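Long-range contact in adenine phosphoribosyltransferase (PDB 1QB7), which probably catalyses the formation of AMP and diphosphate from adenine and 5-phospho-alpha-D-ribose 1-diphosphate in purine salvage: residues 139-149 with 166-177. Sequence-based numbering, arbitrary orientation.
Sequences SRVVLIDDVLA and AVVVEMVSILSI. With ADE (adenine), chain C.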
ATOM      1  N   SER A 139     -12.357 -19.088  -6.833  1.00 23.76           N
ATOM      2  CA  SER A 139     -11.090 -18.377  -6.638  1.00 21.34           C
ATOM      3  C   SER A 139     -10.301 -18.955  -5.470  1.00 20.18           C
ATOM      4  O   SER A 139     -10.874 -19.410  -4.481  1.00 20.93           O
ATOM      5  CB  SER A 139     -11.326 -16.891  -6.368  1.00 19.98           C
ATOM      6  OG  SER A 139     -12.015 -16.255  -7.428  1.00 22.00           O
ATOM      7  N   ARG A 140      -8.983 -18.966  -5.615  1.00 20.03           N
ATOM      8  CA  ARG A 140      -8.082 -19.455  -4.580  1.00 19.23           C
ATOM      9  C   ARG A 140      -7.249 -18.231  -4.225  1.00 17.89           C
ATOM     10  O   ARG A 140      -6.368 -17.811  -4.976  1.00 17.80           O
ATOM     11  CB  ARG A 140      -7.250 -20.616  -5.120  1.00 21.95           C
ATOM     12  CG  ARG A 140      -8.105 -21.838  -5.466  1.00 25.24           C
ATOM     13  CD  ARG A 140      -7.290 -22.978  -6.065  1.00 28.71           C
ATOM     14  NE  ARG A 140      -6.680 -22.613  -7.344  1.00 32.97           N
ATOM     15  CZ  ARG A 140      -7.307 -22.630  -8.522  1.00 34.47           C
ATOM     16  NH1 ARG A 140      -8.580 -22.999  -8.603  1.00 35.39           N
ATOM     17  NH2 ARG A 140      -6.654 -22.281  -9.625  1.00 31.58           N
ATOM     18  N   VAL A 141      -7.565 -17.662  -3.068  1.00 17.11           N
ATOM     19  CA  VAL A 141      -6.965 -16.424  -2.597  1.00 16.11           C
ATOM     20  C   VAL A 141      -5.868 -16.502  -1.555  1.00 16.87           C
ATOM     21  O   VAL A 141      -6.013 -17.157  -0.525  1.00 18.48           O
ATOM     22  CB  VAL A 141      -8.076 -15.506  -2.018  1.00 16.74           C
ATOM     23  CG1 VAL A 141      -7.548 -14.101  -1.769  1.00 14.42           C
ATOM     24  CG2 VAL A 141      -9.289 -15.494  -2.941  1.00 15.08           C
ATOM     25  N   VAL A 142      -4.780 -15.788  -1.823  1.00 16.84           N
ATOM     26  CA  VAL A 142      -3.668 -15.694  -0.893  1.00 15.32           C
ATOM     27  C   VAL A 142      -3.847 -14.365  -0.158  1.00 16.77           C
ATOM     28  O   VAL A 142      -3.965 -13.305  -0.786  1.00 16.80           O
ATOM     29  CB  VAL A 142      -2.308 -15.690  -1.615  1.00 15.18           C
ATOM     30  CG1 VAL A 142      -1.178 -15.394  -0.628  1.00 17.15           C
ATOM     31  CG2 VAL A 142      -2.077 -17.033  -2.290  1.00 15.12           C
ATOM     32  N   LEU A 143      -3.964 -14.445   1.166  1.00 14.60           N
ATOM     33  CA  LEU A 143      -4.118 -13.269   2.027  1.00 15.29           C
ATOM     34  C   LEU A 143      -2.740 -12.786   2.487  1.00 14.97           C
ATOM     35  O   LEU A 143      -1.910 -13.592   2.897  1.00 15.78           O
ATOM     36  CB  LEU A 143      -4.997 -13.610   3.231  1.00 16.51           C
ATOM     37  CG  LEU A 143      -6.506 -13.721   3.030  0.50 18.23           C
ATOM     38  CD1 LEU A 143      -6.858 -14.780   2.007  0.50 19.75           C
ATOM     39  CD2 LEU A 143      -7.142 -14.028   4.369  0.50 19.27           C
ATOM     40  N   ILE A 144      -2.486 -11.482   2.404  1.00 14.10           N
ATOM     41  CA  ILE A 144      -1.183 -10.954   2.805  1.00 12.41           C
ATOM     42  C   ILE A 144      -1.217  -9.636   3.598  1.00 13.17           C
ATOM     43  O   ILE A 144      -2.047  -8.763   3.356  1.00 13.94           O
ATOM     44  CB  ILE A 144      -0.229 -10.827   1.561  1.00 11.87           C
ATOM     45  CG1 ILE A 144       1.209 -10.521   1.993  1.00 12.57           C
ATOM     46  CG2 ILE A 144      -0.737  -9.757   0.602  1.00 12.28           C
ATOM     47  CD1 ILE A 144       2.242 -10.715   0.886  1.00 12.53           C
ATOM     48  N   ASP A 145      -0.299  -9.525   4.556  1.00 14.59           N
ATOM     49  CA  ASP A 145      -0.141  -8.351   5.412  1.00 12.58           C
ATOM     50  C   ASP A 145       1.287  -8.478   5.952  1.00 14.10           C
ATOM     51  O   ASP A 145       1.908  -9.535   5.819  1.00 14.15           O
ATOM     52  CB  ASP A 145      -1.163  -8.392   6.561  1.00 14.59           C
ATOM     53  CG  ASP A 145      -1.336  -7.044   7.262  1.00 13.91           C
ATOM     54  OD1 ASP A 145      -0.787  -6.018   6.799  1.00 14.30           O
ATOM     55  OD2 ASP A 145      -2.051  -7.014   8.281  1.00 16.46           O
ATOM     56  N   ASP A 146       1.818  -7.429   6.568  1.00 12.99           N
ATOM     57  CA  ASP A 146       3.189  -7.506   7.062  1.00 14.26           C
ATOM     58  C   ASP A 146       3.367  -8.256   8.376  1.00 13.85           C
ATOM     59  O   ASP A 146       4.246  -9.109   8.493  1.00 14.49           O
ATOM     60  CB  ASP A 146       3.824  -6.114   7.146  1.00 12.49           C
ATOM     61  CG  ASP A 146       3.229  -5.254   8.248  1.00 14.78           C
ATOM     62  OD1 ASP A 146       2.010  -5.333   8.509  1.00 14.65           O
ATOM     63  OD2 ASP A 146       3.994  -4.478   8.848  1.00 16.38           O
ATOM     64  N   VAL A 147       2.522  -7.953   9.355  1.00 14.74           N
ATOM     65  CA  VAL A 147       2.621  -8.579  10.669  1.00 16.10           C
ATOM     66  C   VAL A 147       1.333  -9.280  11.102  1.00 16.87           C
ATOM     67  O   VAL A 147       0.239  -8.743  10.925  1.00 17.33           O
ATOM     68  CB  VAL A 147       2.981  -7.518  11.759  1.00 15.11           C
ATOM     69  CG1 VAL A 147       3.074  -8.166  13.128  1.00 16.25           C
ATOM     70  CG2 VAL A 147       4.290  -6.822  11.424  1.00 13.49           C
ATOM     71  N   LEU A 148       1.458 -10.511  11.600  1.00 16.50           N
ATOM     72  CA  LEU A 148       0.294 -11.221  12.117  1.00 15.07           C
ATOM     73  C   LEU A 148       0.380 -11.026  13.627  1.00 16.05           C
ATOM     74  O   LEU A 148       1.220 -11.636  14.289  1.00 16.66           O
ATOM     75  CB  LEU A 148       0.318 -12.715  11.790  1.00 16.25           C
ATOM     76  CG  LEU A 148      -0.919 -13.450  12.337  1.00 15.72           C
ATOM     77  CD1 LEU A 148      -2.177 -12.983  11.632  1.00 17.35           C
ATOM     78  CD2 LEU A 148      -0.767 -14.944  12.187  1.00 17.80           C
ATOM     79  N   ALA A 149      -0.424 -10.101  14.143  1.00 16.14           N
ATOM     80  CA  ALA A 149      -0.445  -9.805  15.569  1.00 16.77           C
ATOM     81  C   ALA A 149      -1.657 -10.459  16.236  1.00 16.56           C
ATOM     82  O   ALA A 149      -1.608 -11.638  16.568  1.00 17.45           O
ATOM     83  CB  ALA A 149      -0.438  -8.307  15.786  1.00 16.54           C
ATOM     84  N   ALA A 166     -15.337 -18.430  -2.304  1.00 21.91           N
ATOM     85  CA  ALA A 166     -13.968 -18.756  -2.705  1.00 20.78           C
ATOM     86  C   ALA A 166     -13.246 -19.432  -1.543  1.00 19.70           C
ATOM     87  O   ALA A 166     -13.790 -19.541  -0.446  1.00 20.78           O
ATOM     88  CB  ALA A 166     -13.224 -17.483  -3.113  1.00 16.68           C
ATOM     89  N   VAL A 167     -12.024 -19.897  -1.789  1.00 21.44           N
ATOM     90  CA  VAL A 167     -11.240 -20.541  -0.737  1.00 21.58           C
ATOM     91  C   VAL A 167      -9.932 -19.799  -0.483  1.00 20.97           C
ATOM     92  O   VAL A 167      -9.359 -19.177  -1.385  1.00 19.37           O
ATOM     93  CB  VAL A 167     -10.932 -22.049  -1.043  1.00 23.07           C
ATOM     94  CG1 VAL A 167     -12.219 -22.861  -1.094  1.00 23.56           C
ATOM     95  CG2 VAL A 167     -10.171 -22.192  -2.343  1.00 23.34           C
ATOM     96  N   VAL A 168      -9.506 -19.827   0.774  1.00 20.52           N
ATOM     97  CA  VAL A 168      -8.261 -19.197   1.200  1.00 20.96           C
ATOM     98  C   VAL A 168      -7.116 -20.194   1.003  1.00 21.32           C
ATOM     99  O   VAL A 168      -7.196 -21.338   1.466  1.00 21.30           O
ATOM    100  CB  VAL A 168      -8.331 -18.788   2.695  1.00 18.97           C
ATOM    101  CG1 VAL A 168      -6.958 -18.366   3.215  1.00 18.59           C
ATOM    102  CG2 VAL A 168      -9.341 -17.664   2.879  1.00 20.49           C
ATOM    103  N   VAL A 169      -6.086 -19.776   0.271  1.00 19.46           N
ATOM    104  CA  VAL A 169      -4.919 -20.618   0.036  1.00 18.29           C
ATOM    105  C   VAL A 169      -4.140 -20.653   1.342  1.00 18.54           C
ATOM    106  O   VAL A 169      -3.850 -21.723   1.883  1.00 19.14           O
ATOM    107  CB  VAL A 169      -4.022 -20.047  -1.090  1.00 17.45           C
ATOM    108  CG1 VAL A 169      -2.714 -20.821  -1.188  1.00 14.20           C
ATOM    109  CG2 VAL A 169      -4.759 -20.108  -2.415  1.00 18.98           C
ATOM    110  N   GLU A 170      -3.844 -19.464   1.857  1.00 16.97           N
ATOM    111  CA  GLU A 170      -3.116 -19.306   3.105  1.00 17.73           C
ATOM    112  C   GLU A 170      -3.032 -17.835   3.480  1.00 17.66           C
ATOM    113  O   GLU A 170      -3.228 -16.955   2.637  1.00 17.26           O
ATOM    114  CB  GLU A 170      -1.696 -19.875   2.981  1.00 18.29           C
ATOM    115  CG  GLU A 170      -0.829 -19.144   1.968  1.00 18.34           C
ATOM    116  CD  GLU A 170       0.399 -19.924   1.545  1.00 18.49           C
ATOM    117  OE1 GLU A 170       0.428 -21.157   1.721  1.00 20.12           O
ATOM    118  OE2 GLU A 170       1.339 -19.300   1.022  1.00 17.86           O
ATOM    119  N   MET A 171      -2.802 -17.587   4.765  1.00 16.64           N
ATOM    120  CA  MET A 171      -2.635 -16.243   5.290  1.00 16.45           C
ATOM    121  C   MET A 171      -1.129 -16.095   5.443  1.00 19.04           C
ATOM    122  O   MET A 171      -0.509 -16.844   6.198  1.00 18.45           O
ATOM    123  CB  MET A 171      -3.312 -16.118   6.653  1.00 17.56           C
ATOM    124  CG  MET A 171      -3.015 -14.820   7.412  1.00 20.21           C
ATOM    125  SD  MET A 171      -3.621 -13.305   6.634  1.00 21.06           S
ATOM    126  CE  MET A 171      -2.327 -12.145   7.091  1.00 22.62           C
ATOM    127  N   VAL A 172      -0.530 -15.185   4.680  1.00 19.25           N
ATOM    128  CA  VAL A 172       0.913 -14.969   4.758  1.00 19.86           C
ATOM    129  C   VAL A 172       1.277 -13.626   5.375  1.00 17.76           C
ATOM    130  O   VAL A 172       0.624 -12.615   5.126  1.00 17.42           O
ATOM    131  CB  VAL A 172       1.608 -15.131   3.363  1.00 23.18           C
ATOM    132  CG1 VAL A 172       0.960 -14.243   2.334  1.00 25.80           C
ATOM    133  CG2 VAL A 172       3.107 -14.810   3.457  1.00 22.43           C
ATOM    134  N   SER A 173       2.293 -13.647   6.230  1.00 16.54           N
ATOM    135  CA  SER A 173       2.784 -12.442   6.881  1.00 16.55           C
ATOM    136  C   SER A 173       4.311 -12.462   6.887  1.00 17.14           C
ATOM    137  O   SER A 173       4.921 -13.531   6.862  1.00 17.64           O
ATOM    138  CB  SER A 173       2.233 -12.323   8.310  1.00 15.92           C
ATOM    139  OG  SER A 173       2.613 -13.413   9.128  1.00 16.52           O
ATOM    140  N   ILE A 174       4.921 -11.283   6.854  1.00 15.99           N
ATOM    141  CA  ILE A 174       6.376 -11.179   6.877  1.00 15.70           C
ATOM    142  C   ILE A 174       6.839 -11.565   8.287  1.00 16.84           C
ATOM    143  O   ILE A 174       7.770 -12.353   8.466  1.00 15.37           O
ATOM    144  CB  ILE A 174       6.849  -9.718   6.588  1.00 15.26           C
ATOM    145  CG1 ILE A 174       6.281  -9.206   5.257  1.00 14.03           C
ATOM    146  CG2 ILE A 174       8.368  -9.641   6.610  1.00 14.05           C
ATOM    147  CD1 ILE A 174       6.628 -10.053   4.045  1.00 14.01           C
ATOM    148  N   LEU A 175       6.140 -11.023   9.279  1.00 16.01           N
ATOM    149  CA  LEU A 175       6.455 -11.254  10.671  1.00 16.29           C
ATOM    150  C   LEU A 175       5.248 -11.717  11.474  1.00 17.35           C
ATOM    151  O   LEU A 175       4.138 -11.227  11.283  1.00 17.52           O
ATOM    152  CB  LEU A 175       6.965  -9.956  11.285  1.00 15.88           C
ATOM    153  CG  LEU A 175       7.474 -10.059  12.720  1.00 16.02           C
ATOM    154  CD1 LEU A 175       8.861 -10.691  12.722  1.00 15.48           C
ATOM    155  CD2 LEU A 175       7.516  -8.677  13.326  1.00 16.70           C
ATOM    156  N   SER A 176       5.481 -12.655  12.386  1.00 17.90           N
ATOM    157  CA  SER A 176       4.426 -13.156  13.260  1.00 19.59           C
ATOM    158  C   SER A 176       4.808 -12.880  14.709  1.00 19.52           C
ATOM    159  O   SER A 176       5.997 -12.782  15.041  1.00 20.13           O
ATOM    160  CB  SER A 176       4.219 -14.654  13.067  1.00 20.27           C
ATOM    161  OG  SER A 176       5.425 -15.361  13.280  1.00 23.67           O
ATOM    162  N   ILE A 177       3.793 -12.706  15.551  1.00 19.28           N
ATOM    163  CA  ILE A 177       3.967 -12.453  16.982  1.00 19.70           C
ATOM    164  C   ILE A 177       3.251 -13.625  17.657  1.00 22.26           C
ATOM    165  O   ILE A 177       2.141 -13.469  18.172  1.00 21.16           O
ATOM    166  CB  ILE A 177       3.253 -11.148  17.419  1.00 19.45           C
ATOM    167  CG1 ILE A 177       3.499 -10.011  16.415  1.00 20.16           C
ATOM    168  CG2 ILE A 177       3.697 -10.760  18.819  1.00 19.71           C
ATOM    169  CD1 ILE A 177       4.919  -9.521  16.339  1.00 22.26           C
TER
HETATM  170  N9  ADE C 300       0.435  -5.049  16.310  0.50 34.88           N
HETATM  171  C8  ADE C 300       0.059  -4.412  15.190  0.50 35.09           C
HETATM  172  N7  ADE C 300       1.085  -4.026  14.423  0.50 34.87           N
HETATM  173  C5  ADE C 300       2.188  -4.457  15.119  0.50 34.38           C
HETATM  174  C6  ADE C 300       3.563  -4.370  14.869  0.50 34.99           C
HETATM  175  N6  ADE C 300       4.044  -3.783  13.776  0.50 34.66           N
HETATM  176  N1  ADE C 300       4.391  -4.920  15.799  0.50 34.67           N
HETATM  177  C2  ADE C 300       3.877  -5.504  16.887  0.50 34.12           C
HETATM  178  N3  ADE C 300       2.590  -5.641  17.224  0.50 32.93           N
HETATM  179  C4  ADE C 300       1.801  -5.086  16.281  0.50 33.79           C
HETATM  180  O   HOH W   1      -0.221 -13.970  16.758  1.00 16.58           O
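Val-172 wedges its CG1 between Val-142 and Ile-144 of the neighbouring parallel strand, 3.8 Å from Val-142 CG1 and alongside the Ile-144 side chain, pointing the same way. With chi1 at 54°, that methyl sits between its own backbone N and carbonyl carbon, which presses it to 3.0 Å from Leu-143 O, a tight fit. On the other face of the sheet Met-171 bends back so that its SD lies 3.7 Å from Leu-143 CB and its CE reaches toward Asp-145 CB; helix 152-163, the crossover connection between the two strands, packs on Leu-143 and Val-168. Val-169 is the extra residue of a beta bulge: its N-H reaches Val-141 O at 2.7 Å from 39° out of the carbonyl plane, its methyls cover Val-142 and Arg-140, and Glu-170 O takes over as acceptor for Leu-143 N. Both chains then turn a corner, at Asp-146 and Ile-174, and pair again in a second small sheet, where Leu-175 N meets Asp-146 O at 2.8 Å. Here Val-147 CG1 packs 3.8 Å from Ile-177 CG1, and one water donates to both Ala-149 O and Ile-177 O. Ala-149 CB comes within 3.4 Å of adenine N9. At the polar edge Asp-146 forms a salt bridge to Arg-81, which also hydrogen-bonds the adenine, while Asp-145 turns its carboxylate away from 166-177 to the magnesium ion it shares with Thr-153. The first strand of this apolar, bulged pair thus runs into two adjacent acids, as in the PRPP-binding motif of type I phosphoribosyltransferases: Asp-145 serves the metal directly, while Asp-146 probably helps to position Arg-81, which holds the base.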